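Local structure of 2-hydroxyisobutyryl-CoA synthetase (Aquincola tertiaricarbonis, 6HDY) at residues Thr290-Asp302 / Asn353-Ile366. The protein belongs to the ANL superfamily of AMP-binding enzymes, with a large AMP-binding region followed by a smaller C-terminal domain. Numbering follows the deposited sequence.
Sequences TEQSNDGMLCWQD and NPCGRTYPRLPQGI. With 8LQ ([[(2~{R},3~{S},4~{R},5~{R})-5-(6-aminopurin-9-yl)-3,4-bis(oxidanyl)oxolan-2-yl]methoxy-oxidanyl-phosphoryl] (3~{S})-3-oxidanylbutanoate), chain C; SO4 (sulfate ion), chain E.
Met297 and Leu362 pair through two backbone hydrogen bonds, Met297 N to Leu362 O at 2.9 Å and Leu362 N to Met297 O at 2.7 Å; Cys299 N to Pro360 O adds a third. Leu362 O is gripped twice, since Gly365 N, closing a type I turn, reaches it from the opposite face of the carbonyl. Among the polar side chains, Arg361 stays extended, its CG anti to the backbone N (chi1 -169°), and carries its guanidinium to Asp295 O, where NH2 lands in the carbonyl plane on a lone pair at 2.8 Å. NH1 holds a sulfate ion at the guanidinium edge, and Ser293 CB lies over one face. Tyr359 OH donates to the syn lone pair of Asp302 OD1 (2.7 Å), while Arg38 and Arg153 engage the other carboxylate oxygen. The backbone pairing makes 361-362 an outer strand of the small antiparallel sheet 287-288/297-299/361-362. Of the apolar contacts, Trp300 CA sits over the centre of the Tyr359 ring, 3.8 Å from its centroid, a CH-pi contact. Leu298 CD1 meets that ring's edge and Arg357 CB. On the sheet face carrying Met297 and Leu362, Met297 CE touches Leu362 CD1 and, at 3.7 Å, Ile366 CD1; Ile366 itself packs against the adenine of 8LQ.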
ATOM      1  N   THR A 290      -4.903  10.000  24.153  1.00 38.80           N
ATOM      2  CA  THR A 290      -3.479  10.211  24.471  1.00 39.16           C
ATOM      3  C   THR A 290      -3.009   9.134  25.466  1.00 44.56           C
ATOM      4  O   THR A 290      -3.831   8.380  25.961  1.00 43.69           O
ATOM      5  CB  THR A 290      -3.214  11.656  24.914  1.00 39.12           C
ATOM      6  OG1 THR A 290      -3.753  11.838  26.217  1.00 39.85           O
ATOM      7  CG2 THR A 290      -3.793  12.694  23.967  1.00 30.77           C
ATOM      8  N   GLU A 291      -1.698   9.024  25.722  1.00 43.59           N
ATOM      9  CA  GLU A 291      -1.178   8.025  26.659  1.00 44.18           C
ATOM     10  C   GLU A 291      -1.854   8.074  28.049  1.00 48.12           C
ATOM     11  O   GLU A 291      -2.165   7.013  28.591  1.00 47.17           O
ATOM     12  CB  GLU A 291       0.347   8.086  26.782  1.00 46.02           C
ATOM     13  CG  GLU A 291       0.915   6.910  27.569  1.00 51.15           C
ATOM     14  CD  GLU A 291       2.421   6.853  27.683  1.00 64.62           C
ATOM     15  OE1 GLU A 291       3.099   7.784  27.192  1.00 41.75           O
ATOM     16  OE2 GLU A 291       2.926   5.860  28.252  1.00 58.35           O
ATOM     17  N   GLN A 292      -2.119   9.287  28.579  1.00 44.97           N
ATOM     18  CA  GLN A 292      -2.763   9.485  29.881  1.00 46.48           C
ATOM     19  C   GLN A 292      -4.285   9.567  29.767  1.00 49.95           C
ATOM     20  O   GLN A 292      -4.971   8.958  30.584  1.00 52.23           O
ATOM     21  CB  GLN A 292      -2.180  10.683  30.660  1.00 49.85           C
ATOM     22  CG  GLN A 292      -0.640  10.640  30.873  1.00 51.44           C
ATOM     23  CD  GLN A 292       0.161  11.032  29.631  1.00 60.74           C
ATOM     24  OE1 GLN A 292      -0.332  11.708  28.724  1.00 49.85           O
ATOM     25  NE2 GLN A 292       1.403  10.573  29.533  1.00 50.25           N
ATOM     26  N   SER A 293      -4.823  10.292  28.762  1.00 43.21           N
ATOM     27  CA  SER A 293      -6.269  10.365  28.507  1.00 41.28           C
ATOM     28  C   SER A 293      -6.519   9.243  27.504  1.00 44.35           C
ATOM     29  O   SER A 293      -6.779   9.501  26.319  1.00 42.35           O
ATOM     30  CB  SER A 293      -6.629  11.727  27.916  1.00 42.49           C
ATOM     31  OG  SER A 293      -6.061  12.774  28.688  1.00 45.91           O
ATOM     32  N   ASN A 294      -6.301   7.990  27.949  1.00 42.08           N
ATOM     33  CA  ASN A 294      -6.331   6.804  27.075  1.00 41.62           C
ATOM     34  C   ASN A 294      -7.734   6.277  26.753  1.00 45.88           C
ATOM     35  O   ASN A 294      -7.848   5.404  25.898  1.00 44.31           O
ATOM     36  CB  ASN A 294      -5.433   5.676  27.629  1.00 42.56           C
ATOM     37  CG  ASN A 294      -5.895   5.162  28.964  1.00 58.18           C
ATOM     38  OD1 ASN A 294      -6.287   5.929  29.837  1.00 47.11           O
ATOM     39  ND2 ASN A 294      -5.920   3.853  29.130  1.00 54.36           N
ATOM     40  N   ASP A 295      -8.778   6.770  27.438  1.00 43.66           N
ATOM     41  CA  ASP A 295     -10.151   6.381  27.101  1.00 43.22           C
ATOM     42  C   ASP A 295     -10.769   7.446  26.187  1.00 43.31           C
ATOM     43  O   ASP A 295     -10.633   8.656  26.427  1.00 41.59           O
ATOM     44  CB  ASP A 295     -11.030   6.117  28.334  1.00 46.92           C
ATOM     45  CG  ASP A 295     -10.549   4.963  29.201  1.00 56.81           C
ATOM     46  OD1 ASP A 295     -10.365   3.847  28.663  1.00 54.83           O
ATOM     47  OD2 ASP A 295     -10.384   5.168  30.418  1.00 68.63           O
ATOM     48  N   GLY A 296     -11.390   6.979  25.117  1.00 38.42           N
ATOM     49  CA  GLY A 296     -12.014   7.868  24.155  1.00 37.38           C
ATOM     50  C   GLY A 296     -11.004   8.688  23.375  1.00 40.76           C
ATOM     51  O   GLY A 296      -9.869   8.247  23.135  1.00 38.84           O
ATOM     52  N   MET A 297     -11.422   9.895  22.964  1.00 37.08           N
ATOM     53  CA  MET A 297     -10.578  10.745  22.134  1.00 35.59           C
ATOM     54  C   MET A 297     -10.662  12.187  22.529  1.00 40.82           C
ATOM     55  O   MET A 297     -11.710  12.632  22.952  1.00 42.02           O
ATOM     56  CB  MET A 297     -11.009  10.632  20.655  1.00 35.60           C
ATOM     57  CG  MET A 297     -10.901   9.231  20.077  1.00 37.81           C
ATOM     58  SD  MET A 297     -11.307   9.096  18.310  1.00 39.28           S
ATOM     59  CE  MET A 297     -13.044   9.288  18.339  1.00 35.68           C
ATOM     60  N   LEU A 298      -9.577  12.936  22.334  1.00 36.80           N
ATOM     61  CA  LEU A 298      -9.584  14.385  22.512  1.00 36.88           C
ATOM     62  C   LEU A 298      -9.814  15.014  21.113  1.00 39.83           C
ATOM     63  O   LEU A 298      -9.443  14.416  20.108  1.00 36.91           O
ATOM     64  CB  LEU A 298      -8.230  14.878  23.050  1.00 37.10           C
ATOM     65  CG  LEU A 298      -7.780  14.461  24.463  1.00 41.51           C
ATOM     66  CD1 LEU A 298      -6.634  15.324  24.911  1.00 40.36           C
ATOM     67  CD2 LEU A 298      -8.950  14.468  25.490  1.00 42.96           C
ATOM     68  N   CYS A 299     -10.404  16.209  21.069  1.00 38.40           N
ATOM     69  CA  CYS A 299     -10.633  16.981  19.852  1.00 37.42           C
ATOM     70  C   CYS A 299      -9.489  17.964  19.767  1.00 38.98           C
ATOM     71  O   CYS A 299      -9.517  18.972  20.461  1.00 39.75           O
ATOM     72  CB  CYS A 299     -11.976  17.711  19.907  1.00 39.14           C
ATOM     73  SG  CYS A 299     -13.402  16.627  20.129  1.00 43.27           S
ATOM     74  N   TRP A 300      -8.477  17.670  18.936  1.00 34.53           N
ATOM     75  CA  TRP A 300      -7.313  18.533  18.733  1.00 34.68           C
ATOM     76  C   TRP A 300      -7.750  19.726  17.870  1.00 38.60           C
ATOM     77  O   TRP A 300      -7.524  19.765  16.665  1.00 36.43           O
ATOM     78  CB  TRP A 300      -6.164  17.733  18.116  1.00 32.05           C
ATOM     79  CG  TRP A 300      -5.678  16.606  18.975  1.00 32.17           C
ATOM     80  CD1 TRP A 300      -6.370  15.485  19.326  1.00 33.96           C
ATOM     81  CD2 TRP A 300      -4.355  16.446  19.512  1.00 32.60           C
ATOM     82  NE1 TRP A 300      -5.580  14.660  20.092  1.00 33.84           N
ATOM     83  CE2 TRP A 300      -4.332  15.214  20.210  1.00 36.26           C
ATOM     84  CE3 TRP A 300      -3.176  17.220  19.460  1.00 34.03           C
ATOM     85  CZ2 TRP A 300      -3.176  14.736  20.861  1.00 35.77           C
ATOM     86  CZ3 TRP A 300      -2.041  16.751  20.110  1.00 35.26           C
ATOM     87  CH2 TRP A 300      -2.043  15.525  20.797  1.00 35.22           C
ATOM     88  N   GLN A 301      -8.430  20.682  18.539  1.00 37.28           N
ATOM     89  CA  GLN A 301      -9.122  21.853  18.002  1.00 37.29           C
ATOM     90  C   GLN A 301      -8.308  22.792  17.108  1.00 40.94           C
ATOM     91  O   GLN A 301      -8.887  23.394  16.199  1.00 39.19           O
ATOM     92  CB  GLN A 301      -9.766  22.646  19.149  1.00 39.44           C
ATOM     93  CG  GLN A 301     -10.929  21.915  19.845  1.00 42.52           C
ATOM     94  CD  GLN A 301     -12.091  21.571  18.933  1.00 52.43           C
ATOM     95  OE1 GLN A 301     -12.022  20.658  18.096  1.00 45.38           O
ATOM     96  NE2 GLN A 301     -13.209  22.250  19.116  1.00 38.60           N
ATOM     97  N   ASP A 302      -7.002  22.962  17.384  1.00 39.19           N
ATOM     98  CA  ASP A 302      -6.119  23.829  16.589  1.00 40.08           C
ATOM     99  C   ASP A 302      -5.598  23.150  15.309  1.00 43.36           C
ATOM    100  O   ASP A 302      -4.877  23.790  14.519  1.00 45.25           O
ATOM    101  CB  ASP A 302      -4.972  24.393  17.439  1.00 42.86           C
ATOM    102  CG  ASP A 302      -4.220  23.317  18.179  1.00 48.40           C
ATOM    103  OD1 ASP A 302      -4.743  22.831  19.206  1.00 46.29           O
ATOM    104  OD2 ASP A 302      -3.130  22.928  17.709  1.00 54.65           O
ATOM    105  N   ASN A 353      -8.410  16.829  31.595  1.00 53.98           N
ATOM    106  CA  ASN A 353      -7.919  15.576  31.038  1.00 51.56           C
ATOM    107  C   ASN A 353      -6.681  15.103  31.779  1.00 54.85           C
ATOM    108  O   ASN A 353      -5.856  15.952  32.122  1.00 55.41           O
ATOM    109  CB  ASN A 353      -7.647  15.720  29.540  1.00 50.86           C
ATOM    110  CG  ASN A 353      -8.888  16.071  28.760  1.00 58.62           C
ATOM    111  OD1 ASN A 353      -9.866  15.320  28.746  1.00 44.99           O
ATOM    112  ND2 ASN A 353      -8.880  17.220  28.099  1.00 48.88           N
ATOM    113  N   PRO A 354      -6.521  13.767  32.019  1.00 51.10           N
ATOM    114  CA  PRO A 354      -5.316  13.275  32.741  1.00 52.56           C
ATOM    115  C   PRO A 354      -3.964  13.676  32.123  1.00 55.87           C
ATOM    116  O   PRO A 354      -2.994  13.862  32.870  1.00 57.78           O
ATOM    117  CB  PRO A 354      -5.497  11.748  32.778  1.00 53.19           C
ATOM    118  CG  PRO A 354      -6.939  11.516  32.516  1.00 56.11           C
ATOM    119  CD  PRO A 354      -7.441  12.657  31.682  1.00 50.39           C
ATOM    120  N   CYS A 355      -3.899  13.830  30.782  1.00 49.17           N
ATOM    121  CA  CYS A 355      -2.676  14.256  30.096  1.00 48.30           C
ATOM    122  C   CYS A 355      -2.406  15.759  30.292  1.00 53.96           C
ATOM    123  O   CYS A 355      -1.271  16.197  30.132  1.00 53.21           O
ATOM    124  CB  CYS A 355      -2.685  13.863  28.619  1.00 45.52           C
ATOM    125  SG  CYS A 355      -3.934  14.710  27.618  1.00 46.83           S
ATOM    126  N   GLY A 356      -3.437  16.512  30.688  1.00 51.97           N
ATOM    127  CA  GLY A 356      -3.329  17.953  30.892  1.00 53.36           C
ATOM    128  C   GLY A 356      -3.554  18.787  29.639  1.00 55.11           C
ATOM    129  O   GLY A 356      -3.325  19.999  29.654  1.00 55.25           O
ATOM    130  N   ARG A 357      -3.993  18.152  28.538  1.00 49.33           N
ATOM    131  CA  ARG A 357      -4.327  18.865  27.305  1.00 47.25           C
ATOM    132  C   ARG A 357      -5.703  19.514  27.497  1.00 51.99           C
ATOM    133  O   ARG A 357      -6.646  18.869  27.989  1.00 51.04           O
ATOM    134  CB  ARG A 357      -4.276  17.941  26.075  1.00 42.53           C
ATOM    135  CG  ARG A 357      -2.838  17.638  25.623  1.00 49.82           C
ATOM    136  CD  ARG A 357      -2.775  16.573  24.544  1.00 42.97           C
ATOM    137  NE  ARG A 357      -1.401  16.298  24.118  1.00 39.31           N
ATOM    138  CZ  ARG A 357      -0.616  15.349  24.621  1.00 46.43           C
ATOM    139  NH1 ARG A 357       0.598  15.166  24.144  1.00 41.90           N
ATOM    140  NH2 ARG A 357      -1.045  14.576  25.610  1.00 30.73           N
ATOM    141  N   THR A 358      -5.797  20.807  27.172  1.00 49.04           N
ATOM    142  CA  THR A 358      -7.019  21.603  27.363  1.00 48.79           C
ATOM    143  C   THR A 358      -7.982  21.519  26.156  1.00 51.37           C
ATOM    144  O   THR A 358      -8.376  22.545  25.595  1.00 52.42           O
ATOM    145  CB  THR A 358      -6.605  23.039  27.648  1.00 54.56           C
ATOM    146  OG1 THR A 358      -5.731  23.419  26.600  1.00 51.76           O
ATOM    147  CG2 THR A 358      -5.909  23.215  29.011  1.00 53.14           C
ATOM    148  N   TYR A 359      -8.370  20.293  25.772  1.00 44.83           N
ATOM    149  CA  TYR A 359      -9.240  20.022  24.627  1.00 41.56           C
ATOM    150  C   TYR A 359     -10.574  19.395  25.051  1.00 47.43           C
ATOM    151  O   TYR A 359     -10.571  18.610  26.013  1.00 47.24           O
ATOM    152  CB  TYR A 359      -8.565  18.987  23.685  1.00 38.63           C
ATOM    153  CG  TYR A 359      -7.361  19.450  22.890  1.00 36.16           C
ATOM    154  CD1 TYR A 359      -7.396  20.634  22.156  1.00 37.58           C
ATOM    155  CD2 TYR A 359      -6.231  18.648  22.776  1.00 34.65           C
ATOM    156  CE1 TYR A 359      -6.316  21.027  21.365  1.00 37.61           C
ATOM    157  CE2 TYR A 359      -5.135  19.046  22.010  1.00 34.80           C
ATOM    158  CZ  TYR A 359      -5.176  20.245  21.322  1.00 39.61           C
ATOM    159  OH  TYR A 359      -4.084  20.651  20.597  1.00 43.05           O
ATOM    160  N   PRO A 360     -11.676  19.577  24.252  1.00 43.21           N
ATOM    161  CA  PRO A 360     -12.915  18.821  24.518  1.00 43.07           C
ATOM    162  C   PRO A 360     -12.625  17.346  24.226  1.00 45.60           C
ATOM    163  O   PRO A 360     -11.673  17.024  23.494  1.00 44.31           O
ATOM    164  CB  PRO A 360     -13.911  19.375  23.489  1.00 43.95           C
ATOM    165  CG  PRO A 360     -13.310  20.659  23.017  1.00 48.32           C
ATOM    166  CD  PRO A 360     -11.835  20.423  23.057  1.00 43.23           C
ATOM    167  N   ARG A 361     -13.413  16.459  24.823  1.00 40.91           N
ATOM    168  CA  ARG A 361     -13.215  15.027  24.734  1.00 38.74           C
ATOM    169  C   ARG A 361     -14.479  14.308  24.260  1.00 42.87           C
ATOM    170  O   ARG A 361     -15.591  14.755  24.522  1.00 43.25           O
ATOM    171  CB  ARG A 361     -12.818  14.518  26.145  1.00 37.33           C
ATOM    172  CG  ARG A 361     -12.311  13.086  26.232  1.00 33.89           C
ATOM    173  CD  ARG A 361     -11.862  12.772  27.648  1.00 39.73           C
ATOM    174  NE  ARG A 361     -11.043  11.556  27.708  1.00 45.92           N
ATOM    175  CZ  ARG A 361     -10.449  11.094  28.806  1.00 59.84           C
ATOM    176  NH1 ARG A 361     -10.570  11.743  29.961  1.00 48.30           N
ATOM    177  NH2 ARG A 361      -9.746   9.970  28.763  1.00 43.05           N
ATOM    178  N   LEU A 362     -14.284  13.160  23.612  1.00 38.33           N
ATOM    179  CA  LEU A 362     -15.295  12.193  23.218  1.00 37.67           C
ATOM    180  C   LEU A 362     -14.972  10.990  24.138  1.00 43.99           C
ATOM    181  O   LEU A 362     -14.193  10.107  23.751  1.00 42.51           O
ATOM    182  CB  LEU A 362     -15.203  11.839  21.722  1.00 35.12           C
ATOM    183  CG  LEU A 362     -15.134  13.016  20.727  1.00 38.99           C
ATOM    184  CD1 LEU A 362     -15.081  12.513  19.282  1.00 36.82           C
ATOM    185  CD2 LEU A 362     -16.303  13.987  20.906  1.00 41.56           C
ATOM    186  N   PRO A 363     -15.500  11.001  25.399  1.00 43.35           N
ATOM    187  CA  PRO A 363     -15.132   9.958  26.382  1.00 43.95           C
ATOM    188  C   PRO A 363     -15.410   8.507  26.009  1.00 48.98           C
ATOM    189  O   PRO A 363     -14.798   7.593  26.589  1.00 50.12           O
ATOM    190  CB  PRO A 363     -15.938  10.349  27.624  1.00 47.84           C
ATOM    191  CG  PRO A 363     -16.262  11.761  27.447  1.00 52.37           C
ATOM    192  CD  PRO A 363     -16.428  11.981  25.996  1.00 46.27           C
ATOM    193  N   GLN A 364     -16.372   8.292  25.093  1.00 44.17           N
ATOM    194  CA  GLN A 364     -16.786   6.970  24.644  1.00 43.69           C
ATOM    195  C   GLN A 364     -16.566   6.817  23.141  1.00 45.44           C
ATOM    196  O   GLN A 364     -17.134   5.917  22.498  1.00 44.53           O
ATOM    197  CB  GLN A 364     -18.253   6.748  25.037  1.00 46.58           C
ATOM    198  CG  GLN A 364     -18.439   6.515  26.533  1.00 53.80           C
ATOM    199  CD  GLN A 364     -19.664   7.195  27.070  1.00 71.37           C
ATOM    200  OE1 GLN A 364     -20.800   6.803  26.782  1.00 62.16           O
ATOM    201  NE2 GLN A 364     -19.461   8.211  27.900  1.00 70.44           N
ATOM    202  N   GLY A 365     -15.690   7.676  22.615  1.00 41.98           N
ATOM    203  CA  GLY A 365     -15.367   7.764  21.199  1.00 38.78           C
ATOM    204  C   GLY A 365     -16.626   8.063  20.405  1.00 41.35           C
ATOM    205  O   GLY A 365     -17.503   8.806  20.859  1.00 40.76           O
ATOM    206  N   ILE A 366     -16.755   7.413  19.255  1.00 36.89           N
ATOM    207  CA  ILE A 366     -17.858   7.596  18.337  1.00 36.09           C
ATOM    208  C   ILE A 366     -18.639   6.295  18.281  1.00 41.03           C
ATOM    209  O   ILE A 366     -18.061   5.226  18.048  1.00 39.47           O
ATOM    210  CB  ILE A 366     -17.321   8.129  16.964  1.00 37.46           C
ATOM    211  CG1 ILE A 366     -16.783   9.571  17.132  1.00 36.65           C
ATOM    212  CG2 ILE A 366     -18.388   8.024  15.825  1.00 36.57           C
ATOM    213  CD1 ILE A 366     -15.887  10.056  16.093  1.00 42.62           C
TER
HETATM  214  N9  8LQ C 502     -15.037   5.880  11.986  1.00 38.02           N
HETATM  215  C8  8LQ C 502     -13.772   6.191  11.659  1.00 39.25           C
HETATM  216  N7  8LQ C 502     -13.034   6.192  12.764  1.00 39.26           N
HETATM  217  C5  8LQ C 502     -13.846   5.904  13.795  1.00 39.51           C
HETATM  218  C6  8LQ C 502     -13.636   5.720  15.118  1.00 36.41           C
HETATM  219  N6  8LQ C 502     -12.413   5.899  15.592  1.00 30.16           N
HETATM  220  N1  8LQ C 502     -14.639   5.401  15.958  1.00 38.77           N
HETATM  221  C2  8LQ C 502     -15.935   5.208  15.472  1.00 35.87           C
HETATM  222  N3  8LQ C 502     -16.113   5.329  14.102  1.00 36.00           N
HETATM  223  C4  8LQ C 502     -15.085   5.703  13.304  1.00 38.60           C
HETATM  224  CAA 8LQ C 502      -9.372   7.430   7.252  0.50 17.86           C
HETATM  225  CAZ 8LQ C 502      -9.696   7.064   8.725  0.50 21.54           C
HETATM  226  OAE 8LQ C 502      -9.403   5.689   8.952  0.50 17.92           O
HETATM  227  CAL 8LQ C 502     -11.174   7.315   9.083  0.50 28.86           C
HETATM  228  CAS 8LQ C 502     -12.103   6.563   8.121  0.50 38.33           C
HETATM  229  OAC 8LQ C 502     -12.291   5.359   8.265  0.50 40.65           O
HETATM  230  OAQ 8LQ C 502     -12.610   7.318   7.080  1.00 43.29           O
HETATM  231  PBC 8LQ C 502     -13.810   6.819   6.146  1.00 41.42           P
HETATM  232  OAH 8LQ C 502     -13.226   5.551   5.390  1.00 41.96           O
HETATM  233  OAD 8LQ C 502     -14.305   7.857   5.224  1.00 50.88           O
HETATM  234  O5' 8LQ C 502     -14.950   6.412   7.162  1.00 37.90           O
HETATM  235  C5' 8LQ C 502     -15.339   7.398   8.116  1.00 34.53           C
HETATM  236  C4' 8LQ C 502     -16.403   6.831   9.020  1.00 32.16           C
HETATM  237  O4' 8LQ C 502     -15.878   5.663   9.706  1.00 31.98           O
HETATM  238  C3' 8LQ C 502     -16.653   7.826  10.072  1.00 32.79           C
HETATM  239  O3' 8LQ C 502     -17.638   8.799   9.622  1.00 32.30           O
HETATM  240  C2' 8LQ C 502     -17.177   6.932  11.197  1.00 34.30           C
HETATM  241  O2' 8LQ C 502     -18.565   6.483  10.934  1.00 35.31           O
HETATM  242  C1' 8LQ C 502     -16.235   5.755  11.093  1.00 31.59           C
HETATM  243  S   SO4 E 504     -10.608  10.540  33.168  1.00118.36           S
HETATM  244  O1  SO4 E 504     -10.720  11.981  32.907  1.00117.24           O
HETATM  245  O2  SO4 E 504      -9.966   9.847  32.050  1.00118.32           O
HETATM  246  O3  SO4 E 504      -9.797  10.325  34.367  1.00118.90           O
HETATM  247  O4  SO4 E 504     -11.949   9.987  33.359  1.00118.97           O
HETATM  248  O   HOH W   1       0.359  12.110  26.138  1.00 38.27           O
HETATM  249  O   HOH W   2      -9.058  10.632  25.405  1.00 32.43           O
HETATM  250  O   HOH W   3      -8.622   7.571  30.503  1.00 51.29           O